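Local coordinates for glutathione peroxidase-like peroxiredoxin HYR1 (Saccharomyces cerevisiae, PDB 3CMI), which reduces hydroperoxides with thioredoxin as electron donor and senses peroxide stress, passing the signal on by oxidizing the transcription activator YAP1, at residues 53-58 with 95-99; 60-65 with 163-167; 117-123 with 146-150; 10-14 with 140-144. One frame throughout, in Å; residues are numbered along the deposited sequence.

Contact 1. Residues 53-58 with 95-99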
loop_
_atom_site.group_PDB
_atom_site.type_symbol
_atom_site.label_atom_id
_atom_site.label_comp_id
_atom_site.label_asym_id
_atom_site.label_seq_id
_atom_site.Cartn_x
_atom_site.Cartn_y
_atom_site.Cartn_z
ATOM N N LEU A 53 1.932 -9.299 6.812
ATOM C CA LEU A 53 0.976 -8.691 5.888
ATOM C C LEU A 53 -0.155 -9.653 5.552
ATOM O O LEU A 53 -1.326 -9.271 5.577
ATOM C CB LEU A 53 1.672 -8.236 4.603
ATOM C CG LEU A 53 2.600 -7.023 4.703
ATOM C CD1 LEU A 53 3.499 -6.960 3.484
ATOM C CD2 LEU A 53 1.813 -5.726 4.884
ATOM N N GLU A 54 0.208 -10.896 5.242
ATOM C CA GLU A 54 -0.756 -11.952 4.935
ATOM C C GLU A 54 -1.706 -12.209 6.107
ATOM O O GLU A 54 -2.905 -12.410 5.901
ATOM C CB GLU A 54 -0.028 -13.236 4.522
ATOM C CG GLU A 54 -0.930 -14.409 4.091
ATOM C CD GLU A 54 -1.771 -14.129 2.846
ATOM O OE1 GLU A 54 -2.651 -14.956 2.547
ATOM O OE2 GLU A 54 -1.568 -13.100 2.167
ATOM N N ALA A 55 -1.169 -12.180 7.328
ATOM C CA ALA A 55 -1.970 -12.345 8.536
ATOM C C ALA A 55 -2.990 -11.213 8.679
ATOM O O ALA A 55 -4.143 -11.454 9.024
ATOM C CB ALA A 55 -1.076 -12.438 9.780
ATOM N N LEU A 56 -2.556 -9.984 8.406
ATOM C CA LEU A 56 -3.438 -8.818 8.422
ATOM C C LEU A 56 -4.564 -8.989 7.406
ATOM O O LEU A 56 -5.740 -8.783 7.722
ATOM C CB LEU A 56 -2.636 -7.553 8.103
ATOM C CG LEU A 56 -3.199 -6.181 8.483
ATOM C CD1 LEU A 56 -3.234 -6.001 10.002
ATOM C CD2 LEU A 56 -2.362 -5.088 7.826
ATOM N N TYR A 57 -4.190 -9.394 6.195
ATOM C CA TYR A 57 -5.137 -9.594 5.106
ATOM C C TYR A 57 -6.147 -10.685 5.433
ATOM O O TYR A 57 -7.350 -10.470 5.301
ATOM C CB TYR A 57 -4.392 -9.918 3.807
ATOM C CG TYR A 57 -5.280 -10.140 2.600
ATOM C CD1 TYR A 57 -6.086 -9.112 2.098
ATOM C CD2 TYR A 57 -5.290 -11.369 1.937
ATOM C CE1 TYR A 57 -6.890 -9.311 0.979
ATOM C CE2 TYR A 57 -6.097 -11.577 0.823
ATOM C CZ TYR A 57 -6.894 -10.547 0.352
ATOM O OH TYR A 57 -7.688 -10.752 -0.757
ATOM N N LYS A 58 -5.657 -11.847 5.859
ATOM C CA LYS A 58 -6.526 -12.956 6.260
ATOM C C LYS A 58 -7.512 -12.526 7.348
ATOM O O LYS A 58 -8.700 -12.851 7.297
ATOM C CB LYS A 58 -5.696 -14.144 6.754
ATOM C CG LYS A 58 -4.908 -14.849 5.665
ATOM C CD LYS A 58 -4.375 -16.183 6.166
ATOM C CE LYS A 58 -3.608 -16.923 5.078
ATOM N NZ LYS A 58 -4.448 -17.240 3.878
ATOM N N GLY A 95 4.167 -15.514 -1.970
ATOM C CA GLY A 95 3.501 -16.452 -1.061
ATOM C C GLY A 95 2.334 -15.847 -0.298
ATOM O O GLY A 95 1.918 -16.372 0.739
ATOM N N VAL A 96 1.809 -14.742 -0.820
ATOM C CA VAL A 96 0.677 -14.036 -0.218
ATOM C C VAL A 96 -0.569 -14.211 -1.094
ATOM O O VAL A 96 -0.472 -14.710 -2.221
ATOM C CB VAL A 96 0.995 -12.529 -0.009
ATOM C CG1 VAL A 96 2.190 -12.353 0.926
ATOM C CG2 VAL A 96 1.249 -11.826 -1.343
ATOM N N THR A 97 -1.731 -13.813 -0.582
ATOM C CA THR A 97 -2.984 -13.969 -1.336
ATOM C C THR A 97 -3.675 -12.644 -1.676
ATOM O O THR A 97 -4.741 -12.636 -2.293
ATOM C CB THR A 97 -3.994 -14.894 -0.622
ATOM O OG1 THR A 97 -4.312 -14.349 0.661
ATOM C CG2 THR A 97 -3.435 -16.312 -0.460
ATOM N N PHE A 98 -3.078 -11.529 -1.269
ATOM C CA PHE A 98 -3.623 -10.217 -1.598
ATOM C C PHE A 98 -3.028 -9.714 -2.916
ATOM O O PHE A 98 -1.991 -10.220 -3.344
ATOM C CB PHE A 98 -3.397 -9.221 -0.449
ATOM C CG PHE A 98 -1.963 -9.089 -0.015
ATOM C CD1 PHE A 98 -1.076 -8.265 -0.711
ATOM C CD2 PHE A 98 -1.507 -9.754 1.118
ATOM C CE1 PHE A 98 0.247 -8.128 -0.296
ATOM C CE2 PHE A 98 -0.187 -9.623 1.538
ATOM C CZ PHE A 98 0.693 -8.808 0.829
ATOM N N PRO A 99 -3.684 -8.732 -3.572
ATOM C CA PRO A 99 -3.210 -8.283 -4.892
ATOM C C PRO A 99 -1.759 -7.792 -4.925
ATOM O O PRO A 99 -1.379 -6.898 -4.166
ATOM C CB PRO A 99 -4.175 -7.143 -5.246
ATOM C CG PRO A 99 -5.409 -7.459 -4.475
ATOM C CD PRO A 99 -4.904 -8.007 -3.170
#
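Glu54 and Thr97 carry the polar part of this contact. The hydroxyl OG1 of Thr97 donates to OE1 of Glu54 at 2.6 Å, on the syn lone pair of that oxygen. The backbone N of Thr97 donates to OE2 of Glu54 at 2.8 Å, from above the carboxylate plane, with an N-H...O angle of 163°. CG of Glu54 is anti to its backbone N (chi1 -177°) and the chain bends at chi2, which brings the carboxylate round to the loop. One turn along the helix, NZ of Lys58 makes a salt bridge with OE1 of Glu54 (3.2 Å); its hydrogen-bond component is weak.

The fold is thioredoxin-like. Helix 47-60 packs here against the loop that follows strand 65-72, and Tyr57 and Phe98 both also touch Ile67 of that strand.

The aromatic part is an edge-to-face pair. Phe98 turns its ring edge to the face of Tyr57, with the planes at 73°. CB of Phe98 sits over the centre of the same ring, 3.5 Å from the centroid of Tyr57, in a CH-pi contact. Thr97 OG1 lies at the edge of the Tyr57 ring. Among the apolar contacts, CB of Leu53 meets CE2 of Phe98 at 3.8 Å.

Contact 2. Residues 60-65 with 163-167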
loop_
_atom_site.group_PDB
_atom_site.type_symbol
_atom_site.label_atom_id
_atom_site.label_comp_id
_atom_site.label_asym_id
_atom_site.label_seq_id
_atom_site.Cartn_x
_atom_site.Cartn_y
_atom_site.Cartn_z
ATOM N N TYR A 60 -8.743 -9.487 8.227
ATOM C CA TYR A 60 -9.666 -8.382 7.982
ATOM C C TYR A 60 -10.319 -8.338 6.607
ATOM O O TYR A 60 -11.238 -7.547 6.390
ATOM C CB TYR A 60 -8.952 -7.051 8.228
ATOM C CG TYR A 60 -8.575 -6.818 9.674
ATOM C CD1 TYR A 60 -9.555 -6.707 10.661
ATOM C CD2 TYR A 60 -7.239 -6.691 10.052
ATOM C CE1 TYR A 60 -9.212 -6.481 11.989
ATOM C CE2 TYR A 60 -6.885 -6.465 11.384
ATOM C CZ TYR A 60 -7.875 -6.362 12.340
ATOM O OH TYR A 60 -7.537 -6.151 13.653
ATOM N N LYS A 61 -9.851 -9.159 5.672
ATOM C CA LYS A 61 -10.326 -9.053 4.286
ATOM C C LYS A 61 -11.855 -9.005 4.152
ATOM O O LYS A 61 -12.382 -8.224 3.356
ATOM C CB LYS A 61 -9.707 -10.125 3.370
ATOM C CG LYS A 61 -10.010 -11.586 3.723
ATOM C CD LYS A 61 -9.392 -12.514 2.670
ATOM C CE LYS A 61 -9.464 -13.975 3.087
ATOM N NZ LYS A 61 -10.789 -14.615 2.761
ATOM N N ASP A 62 -12.557 -9.806 4.950
ATOM C CA ASP A 62 -14.021 -9.873 4.872
ATOM C C ASP A 62 -14.760 -8.766 5.627
ATOM O O ASP A 62 -15.993 -8.728 5.637
ATOM C CB ASP A 62 -14.525 -11.262 5.261
ATOM C CG ASP A 62 -14.181 -12.307 4.223
ATOM O OD1 ASP A 62 -14.367 -12.039 3.011
ATOM O OD2 ASP A 62 -13.728 -13.402 4.619
ATOM N N GLU A 63 -13.998 -7.866 6.249
ATOM C CA GLU A 63 -14.545 -6.647 6.837
ATOM C C GLU A 63 -14.580 -5.509 5.810
ATOM O O GLU A 63 -15.078 -4.420 6.103
ATOM C CB GLU A 63 -13.716 -6.217 8.055
ATOM C CG GLU A 63 -13.554 -7.284 9.132
ATOM C CD GLU A 63 -14.859 -7.609 9.838
ATOM O OE1 GLU A 63 -15.591 -6.660 10.194
ATOM O OE2 GLU A 63 -15.153 -8.808 10.038
ATOM N N GLY A 64 -14.055 -5.767 4.613
ATOM C CA GLY A 64 -13.906 -4.733 3.586
ATOM C C GLY A 64 -12.532 -4.089 3.659
ATOM O O GLY A 64 -12.406 -2.872 3.793
ATOM N N PHE A 65 -11.504 -4.929 3.584
ATOM C CA PHE A 65 -10.115 -4.508 3.709
ATOM C C PHE A 65 -9.287 -5.259 2.690
ATOM O O PHE A 65 -9.533 -6.437 2.424
ATOM C CB PHE A 65 -9.580 -4.807 5.113
ATOM C CG PHE A 65 -8.090 -4.581 5.263
ATOM C CD1 PHE A 65 -7.580 -3.297 5.452
ATOM C CD2 PHE A 65 -7.200 -5.658 5.209
ATOM C CE1 PHE A 65 -6.204 -3.084 5.593
ATOM C CE2 PHE A 65 -5.830 -5.460 5.345
ATOM C CZ PHE A 65 -5.329 -4.171 5.537
ATOM N N ILE A 163 -6.751 0.247 11.603
ATOM C CA ILE A 163 -7.562 -0.382 10.548
ATOM C C ILE A 163 -8.994 -0.597 11.039
ATOM O O ILE A 163 -9.950 -0.326 10.310
ATOM C CB ILE A 163 -6.925 -1.699 10.013
ATOM C CG1 ILE A 163 -5.641 -1.385 9.237
ATOM C CG2 ILE A 163 -7.887 -2.462 9.070
ATOM C CD1 ILE A 163 -4.765 -2.592 8.946
ATOM N N GLU A 164 -9.134 -1.044 12.285
ATOM C CA GLU A 164 -10.453 -1.311 12.858
ATOM C C GLU A 164 -11.324 -0.058 12.956
ATOM O O GLU A 164 -12.517 -0.127 12.667
ATOM C CB GLU A 164 -10.349 -2.040 14.209
ATOM C CG GLU A 164 -9.983 -3.511 14.032
ATOM C CD GLU A 164 -10.121 -4.353 15.284
ATOM O OE1 GLU A 164 -10.861 -3.968 16.219
ATOM O OE2 GLU A 164 -9.489 -5.431 15.321
ATOM N N GLU A 165 -10.739 1.078 13.338
ATOM C CA GLU A 165 -11.519 2.322 13.424
ATOM C C GLU A 165 -11.932 2.880 12.062
ATOM O O GLU A 165 -12.979 3.515 11.938
ATOM C CB GLU A 165 -10.862 3.385 14.330
ATOM C CG GLU A 165 -9.530 3.959 13.877
ATOM C CD GLU A 165 -8.851 4.816 14.959
ATOM O OE1 GLU A 165 -9.543 5.318 15.871
ATOM O OE2 GLU A 165 -7.615 4.999 14.894
ATOM N N LEU A 166 -11.113 2.628 11.042
ATOM C CA LEU A 166 -11.457 2.995 9.664
ATOM C C LEU A 166 -12.540 2.083 9.090
ATOM O O LEU A 166 -13.370 2.520 8.295
ATOM C CB LEU A 166 -10.224 2.968 8.758
ATOM C CG LEU A 166 -9.088 3.961 9.006
ATOM C CD1 LEU A 166 -7.992 3.730 7.983
ATOM C CD2 LEU A 166 -9.576 5.404 8.955
ATOM N N LEU A 167 -12.524 0.817 9.492
ATOM C CA LEU A 167 -13.521 -0.140 9.016
ATOM C C LEU A 167 -14.916 0.199 9.543
ATOM O O LEU A 167 -15.920 -0.088 8.887
ATOM C CB LEU A 167 -13.127 -1.572 9.393
ATOM C CG LEU A 167 -11.978 -2.254 8.639
ATOM C CD1 LEU A 167 -11.481 -3.452 9.425
ATOM C CD2 LEU A 167 -12.387 -2.682 7.235
#
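Leu167 and Ile163 of helix 160-167 pack on the turn that leads from helix 47-60 into strand 65-72. In this thioredoxin-like fold both helices lie on the same side of the central sheet, and Ile163 and Phe65 both touch Leu56 of the earlier helix.

Tyr60 reaches across to the later helix. Its CB points toward that helix, and with CG anti to the carbonyl carbon (chi1 -67°) the ring is carried on toward Glu164. CD1 of Tyr60 meets CD1 of Leu167 at 4.0 Å. At the other ortho carbon, CD2 is 4.4 Å from CG2 of Ile163, a methyl over one face. Further out, CE1 comes to 3.7 Å from CG of Glu164. At the tip, OH reaches the carboxylate of Glu164. The ring and carboxylate planes are 68° apart.

The rest is apolar or backbone packing. CD1 of Ile163 touches CE1 of Phe65 at 3.7 Å, and CG2 touches CD1 of the same ring. Gly64 has a positive phi of 93°, a backbone shape that suits glycine. The carbonyl O atoms of Glu63 and Gly64 each lie 3.4 Å from CD2 of Leu167. The Tyr60 OH to Glu164 OE2 hydrogen bond is 2.7 Å long and uses the anti lone pair of OE2.

Contact 3. Residues 117-123 with 146-150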
loop_
_atom_site.group_PDB
_atom_site.type_symbol
_atom_site.label_atom_id
_atom_site.label_comp_id
_atom_site.label_asym_id
_atom_site.label_seq_id
_atom_site.Cartn_x
_atom_site.Cartn_y
_atom_site.Cartn_z
ATOM N N PHE A 117 0.722 10.182 -6.333
ATOM C CA PHE A 117 -0.489 10.569 -5.608
ATOM C C PHE A 117 -0.363 10.394 -4.095
ATOM O O PHE A 117 -0.724 11.296 -3.337
ATOM C CB PHE A 117 -1.724 9.815 -6.120
ATOM C CG PHE A 117 -2.920 9.947 -5.215
ATOM C CD1 PHE A 117 -3.673 11.123 -5.199
ATOM C CD2 PHE A 117 -3.271 8.916 -4.352
ATOM C CE1 PHE A 117 -4.771 11.256 -4.351
ATOM C CE2 PHE A 117 -4.363 9.040 -3.496
ATOM C CZ PHE A 117 -5.116 10.209 -3.499
ATOM N N LEU A 118 0.129 9.234 -3.662
ATOM C CA LEU A 118 0.251 8.945 -2.235
ATOM C C LEU A 118 1.129 9.966 -1.524
ATOM O O LEU A 118 0.729 10.518 -0.498
ATOM C CB LEU A 118 0.738 7.512 -1.988
ATOM C CG LEU A 118 -0.267 6.393 -2.320
ATOM C CD1 LEU A 118 0.374 5.009 -2.186
ATOM C CD2 LEU A 118 -1.536 6.486 -1.467
ATOM N N LYS A 119 2.300 10.248 -2.088
ATOM C CA LYS A 119 3.234 11.213 -1.493
ATOM C C LYS A 119 2.694 12.643 -1.438
ATOM O O LYS A 119 3.055 13.405 -0.538
ATOM C CB LYS A 119 4.590 11.153 -2.198
ATOM C CG LYS A 119 5.483 10.045 -1.655
ATOM C CD LYS A 119 6.141 9.230 -2.759
ATOM C CE LYS A 119 7.334 9.924 -3.344
ATOM N NZ LYS A 119 8.069 9.071 -4.325
ATOM N N SER A 120 1.824 13.000 -2.386
ATOM C CA SER A 120 1.182 14.321 -2.398
ATOM C C SER A 120 0.191 14.488 -1.246
ATOM O O SER A 120 -0.097 15.612 -0.825
ATOM C CB SER A 120 0.473 14.578 -3.727
ATOM O OG SER A 120 -0.760 13.875 -3.794
ATOM N N GLN A 121 -0.332 13.365 -0.750
ATOM C CA GLN A 121 -1.282 13.372 0.364
ATOM C C GLN A 121 -0.586 13.267 1.715
ATOM O O GLN A 121 -1.032 13.870 2.701
ATOM C CB GLN A 121 -2.303 12.233 0.224
ATOM C CG GLN A 121 -3.106 12.236 -1.077
ATOM C CD GLN A 121 -3.824 13.547 -1.319
ATOM O OE1 GLN A 121 -3.487 14.285 -2.242
ATOM N NE2 GLN A 121 -4.800 13.856 -0.479
ATOM N N LYS A 122 0.495 12.488 1.767
ATOM C CA LYS A 122 1.191 12.253 3.034
ATOM C C LYS A 122 2.715 12.242 2.865
ATOM O O LYS A 122 3.298 11.270 2.393
ATOM C CB LYS A 122 0.678 10.963 3.701
ATOM C CG LYS A 122 0.188 11.133 5.157
ATOM C CD LYS A 122 -1.151 11.895 5.245
ATOM C CE LYS A 122 -1.646 12.010 6.674
ATOM N NZ LYS A 122 -2.723 13.042 6.860
ATOM N N SER A 123 3.339 13.357 3.230
ATOM C CA SER A 123 4.796 13.491 3.290
ATOM C C SER A 123 5.124 14.465 4.409
ATOM O O SER A 123 4.284 15.286 4.778
ATOM C CB SER A 123 5.349 14.036 1.969
ATOM O OG SER A 123 5.461 13.022 0.992
ATOM N N VAL A 146 -6.312 9.353 1.950
ATOM C CA VAL A 146 -5.150 8.799 2.639
ATOM C C VAL A 146 -5.161 9.241 4.106
ATOM O O VAL A 146 -5.174 10.438 4.410
ATOM C CB VAL A 146 -3.822 9.186 1.948
ATOM C CG1 VAL A 146 -2.654 8.456 2.597
ATOM C CG2 VAL A 146 -3.878 8.875 0.443
ATOM N N TYR A 147 -5.182 8.257 5.001
ATOM C CA TYR A 147 -5.271 8.501 6.439
ATOM C C TYR A 147 -3.905 8.784 7.056
ATOM O O TYR A 147 -3.754 9.729 7.837
ATOM C CB TYR A 147 -5.939 7.314 7.146
ATOM C CG TYR A 147 -6.072 7.491 8.645
ATOM C CD1 TYR A 147 -5.194 6.852 9.523
ATOM C CD2 TYR A 147 -7.069 8.306 9.185
ATOM C CE1 TYR A 147 -5.307 7.017 10.900
ATOM C CE2 TYR A 147 -7.193 8.475 10.569
ATOM C CZ TYR A 147 -6.307 7.826 11.417
ATOM O OH TYR A 147 -6.420 7.983 12.781
ATOM N N GLU A 148 -2.919 7.955 6.711
ATOM C CA GLU A 148 -1.579 8.063 7.283
ATOM C C GLU A 148 -0.545 7.222 6.538
ATOM O O GLU A 148 -0.866 6.191 5.932
ATOM C CB GLU A 148 -1.598 7.679 8.775
ATOM C CG GLU A 148 -0.323 8.006 9.567
ATOM C CD GLU A 148 0.115 9.460 9.440
ATOM O OE1 GLU A 148 -0.197 10.239 10.358
ATOM O OE2 GLU A 148 0.756 9.825 8.422
ATOM N N ARG A 149 0.697 7.694 6.596
ATOM C CA ARG A 149 1.865 7.013 6.060
ATOM C C ARG A 149 2.716 6.486 7.224
ATOM O O ARG A 149 2.969 7.203 8.198
ATOM C CB ARG A 149 2.657 8.002 5.210
ATOM C CG ARG A 149 3.921 7.483 4.559
ATOM C CD ARG A 149 4.622 8.655 3.877
ATOM N NE ARG A 149 5.876 8.283 3.239
ATOM C CZ ARG A 149 6.488 9.014 2.312
ATOM N NH1 ARG A 149 5.952 10.151 1.890
ATOM N NH2 ARG A 149 7.637 8.600 1.798
ATOM N N TYR A 150 3.149 5.234 7.119
ATOM C CA TYR A 150 3.922 4.586 8.180
ATOM C C TYR A 150 5.259 4.111 7.643
ATOM O O TYR A 150 5.357 3.687 6.494
ATOM C CB TYR A 150 3.149 3.398 8.754
ATOM C CG TYR A 150 1.773 3.762 9.259
ATOM C CD1 TYR A 150 0.659 3.671 8.424
ATOM C CD2 TYR A 150 1.588 4.209 10.570
ATOM C CE1 TYR A 150 -0.607 4.013 8.884
ATOM C CE2 TYR A 150 0.325 4.553 11.040
ATOM C CZ TYR A 150 -0.765 4.450 10.191
ATOM O OH TYR A 150 -2.015 4.788 10.645
#
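The guanidinium of Arg149 meets the chain beyond helix 113-121 with its edge. The carbonyl O of Lys122 and OG of Ser123 lie at that edge. NH1 of Arg149 donates to Lys122 O at 2.9 Å. The bond is fairly straight (161°) and meets a lone pair in the carbonyl plane. Ser123 OG is 3.0 Å from Arg149 NH1, and itself donates to the backbone O of Lys119. The Phe117 ring has CG of Gln121 over one face, offset toward the rim. CG2 of Val146 approaches the same ring obliquely, 4.0 Å from CE2 of Phe117.

CD2 of Leu118 lies 3.9 Å from CG2 of Val146, and CB of Gln121 lies 3.7 Å from it. Helix segment 117-121 runs nearly at right angles to strand 146-150 (85°), an outer strand of the sheet in this thioredoxin-like fold. The strand holds a classic beta bulge at Tyr147 and Glu148, which both face Leu139.

The Lys122 side chain crosses the strand. Its CG lies 3.6 Å from OE2 of Glu148, and its CE comes 3.3 Å from the backbone O of Tyr147. CG of Arg149 is anti to the backbone N (chi1 180°), and the extended chain carries the guanidinium past the CB of Lys122 to the carbonyl O of that residue.

NH2 of Arg149 makes a salt bridge to Glu136 and a hydrogen bond to the carbonyl O of Arg129. With NH1 and NH2 both engaged, the guanidinium is fixed in rotation. Its charge is probably balanced mainly by Glu136, while the carbonyls of Lys122 and Arg129 tie two loop regions to the strand.

Contact 4. Residues 10-14 with 140-144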
loop_
_atom_site.group_PDB
_atom_site.type_symbol
_atom_site.label_atom_id
_atom_site.label_comp_id
_atom_site.label_asym_id
_atom_site.label_seq_id
_atom_site.Cartn_x
_atom_site.Cartn_y
_atom_site.Cartn_z
ATOM N N SER A 10 -12.724 10.937 -5.543
ATOM C CA SER A 10 -11.296 11.191 -5.187
ATOM C C SER A 10 -10.353 10.775 -6.314
ATOM O O SER A 10 -10.694 9.914 -7.132
ATOM C CB SER A 10 -10.925 10.460 -3.892
ATOM O OG SER A 10 -10.946 9.054 -4.074
ATOM N N GLU A 11 -9.171 11.394 -6.343
ATOM C CA GLU A 11 -8.133 11.094 -7.334
ATOM C C GLU A 11 -7.625 9.659 -7.176
ATOM O O GLU A 11 -7.133 9.056 -8.134
ATOM C CB GLU A 11 -6.969 12.086 -7.202
ATOM C CG GLU A 11 -6.065 12.172 -8.434
ATOM C CD GLU A 11 -4.832 13.046 -8.219
ATOM O OE1 GLU A 11 -3.723 12.597 -8.586
ATOM O OE2 GLU A 11 -4.965 14.173 -7.690
ATOM N N PHE A 12 -7.755 9.129 -5.962
ATOM C CA PHE A 12 -7.356 7.763 -5.635
ATOM C C PHE A 12 -8.044 6.710 -6.509
ATOM O O PHE A 12 -7.410 5.749 -6.941
ATOM C CB PHE A 12 -7.636 7.482 -4.152
ATOM C CG PHE A 12 -7.246 6.101 -3.706
ATOM C CD1 PHE A 12 -5.909 5.778 -3.489
ATOM C CD2 PHE A 12 -8.216 5.125 -3.499
ATOM C CE1 PHE A 12 -5.545 4.502 -3.072
ATOM C CE2 PHE A 12 -7.866 3.848 -3.086
ATOM C CZ PHE A 12 -6.531 3.531 -2.871
ATOM N N TYR A 13 -9.337 6.891 -6.765
ATOM C CA TYR A 13 -10.108 5.905 -7.517
ATOM C C TYR A 13 -9.860 5.989 -9.020
ATOM O O TYR A 13 -10.262 5.095 -9.765
ATOM C CB TYR A 13 -11.605 6.014 -7.199
ATOM C CG TYR A 13 -11.952 5.728 -5.750
ATOM C CD1 TYR A 13 -11.434 4.611 -5.092
ATOM C CD2 TYR A 13 -12.809 6.569 -5.043
ATOM C CE1 TYR A 13 -11.754 4.343 -3.762
ATOM C CE2 TYR A 13 -13.136 6.311 -3.714
ATOM C CZ TYR A 13 -12.604 5.198 -3.080
ATOM O OH TYR A 13 -12.927 4.937 -1.769
ATOM N N LYS A 14 -9.190 7.059 -9.446
ATOM C CA LYS A 14 -8.799 7.254 -10.845
ATOM C C LYS A 14 -7.558 6.434 -11.213
ATOM O O LYS A 14 -7.303 6.177 -12.391
ATOM C CB LYS A 14 -8.542 8.737 -11.127
ATOM C CG LYS A 14 -9.795 9.586 -11.299
ATOM C CD LYS A 14 -9.488 11.055 -11.033
ATOM C CE LYS A 14 -10.695 11.948 -11.282
ATOM N NZ LYS A 14 -10.765 12.415 -12.700
ATOM N N VAL A 140 -5.438 3.858 3.501
ATOM C CA VAL A 140 -6.440 4.638 2.776
ATOM C C VAL A 140 -7.871 4.412 3.297
ATOM O O VAL A 140 -8.281 3.283 3.579
ATOM C CB VAL A 140 -6.357 4.372 1.240
ATOM C CG1 VAL A 140 -7.401 5.174 0.476
ATOM C CG2 VAL A 140 -4.956 4.696 0.713
ATOM N N ASP A 141 -8.595 5.524 3.412
ATOM C CA ASP A 141 -10.018 5.639 3.787
ATOM C C ASP A 141 -10.960 4.729 2.988
ATOM O O ASP A 141 -10.610 4.254 1.903
ATOM C CB ASP A 141 -10.434 7.085 3.467
ATOM C CG ASP A 141 -11.364 7.683 4.480
ATOM O OD1 ASP A 141 -12.518 7.222 4.580
ATOM O OD2 ASP A 141 -10.952 8.653 5.146
ATOM N N LYS A 142 -12.166 4.521 3.524
ATOM C CA LYS A 142 -13.273 3.932 2.759
ATOM C C LYS A 142 -13.829 4.906 1.709
ATOM O O LYS A 142 -14.523 4.494 0.774
ATOM C CB LYS A 142 -14.401 3.477 3.687
ATOM C CG LYS A 142 -14.160 2.130 4.343
ATOM C CD LYS A 142 -15.369 1.677 5.144
ATOM C CE LYS A 142 -15.209 0.238 5.622
ATOM N NZ LYS A 142 -15.242 -0.766 4.508
ATOM N N LYS A 143 -13.532 6.193 1.883
ATOM C CA LYS A 143 -13.938 7.232 0.935
ATOM C C LYS A 143 -12.794 7.577 -0.027
ATOM O O LYS A 143 -12.958 8.399 -0.932
ATOM C CB LYS A 143 -14.425 8.488 1.671
ATOM C CG LYS A 143 -15.699 8.297 2.497
ATOM C CD LYS A 143 -16.096 9.591 3.204
ATOM C CE LYS A 143 -17.179 9.371 4.259
ATOM N NZ LYS A 143 -18.528 9.100 3.682
ATOM N N GLY A 144 -11.640 6.946 0.180
ATOM C CA GLY A 144 -10.492 7.087 -0.718
ATOM C C GLY A 144 -9.453 8.105 -0.291
ATOM O O GLY A 144 -8.540 8.415 -1.052
HETATM O O HOH W 1 -11.184 3.305 -0.503
#
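Phe12 and Gly144 bring the backbones closest, with CA atoms 5.9 Å apart, and Gly144 has a positive phi of 97° that suits glycine. It lies in the turn between strands 137-140 and 146-150, neighbours in the thioredoxin-like sheet. Within that turn Asp141 OD1 accepts from the backbone N of Lys143, forming an Asx turn.

Phe12 packs face-on to Val140. CG1 of Val140 sits over the middle of the ring, 3.8 Å from its centroid and 12° off the normal, in a CH-pi contact. The two side chains come from opposite directions. CG2 of Val140 touches CE1 of Phe12, and CB of Phe12 lies 3.4 Å from the carbonyl O of Gly144. Phe12 also touches Ile37 of strand 34-41 and Phe117 of helix 113-121, so Phe12 is the residue of this segment that is buried in the core.

Tyr13 lies against the turn. With CG anti to the carbonyl carbon (chi1 -63°), the ring is laid beside Gly144, its CZ 3.7 Å from CA of that glycine. Its OH is 3.0 Å from the carbonyl O of Lys142. A water bonds to Tyr13 OH at 2.7 Å and donates to the carbonyl O of Asp141 at 2.6 Å.

The Phe12 ring packs mainly on apolar groups. The phenol of Tyr13 supplies a polar link to the turn, made through water to a backbone carbonyl, so this link does not depend on a charged side chain.

All four contacts are partly buried; their buried residues include Phe98, Phe65, Phe117 and Phe12. Contacts 1 and 2 share helix 47-60 and its exit; they meet where Leu56 packs on Ile163 and Phe65. Contact 3 uses strand 146-150 and contact 4 the turn before it; they meet through Phe117 and Phe12. Contacts 1 and 3 lie on opposite sides of the chain's centre, about 22 Å apart between centres. Contact 2 reaches contact 3 through Leu166 and Tyr147, and contact 4 through Lys142. Their polar chemistry differs: carboxylates accept in contacts 1 and 2, a guanidinium donates to a carbonyl in contact 3, and a water mediates in contact 4.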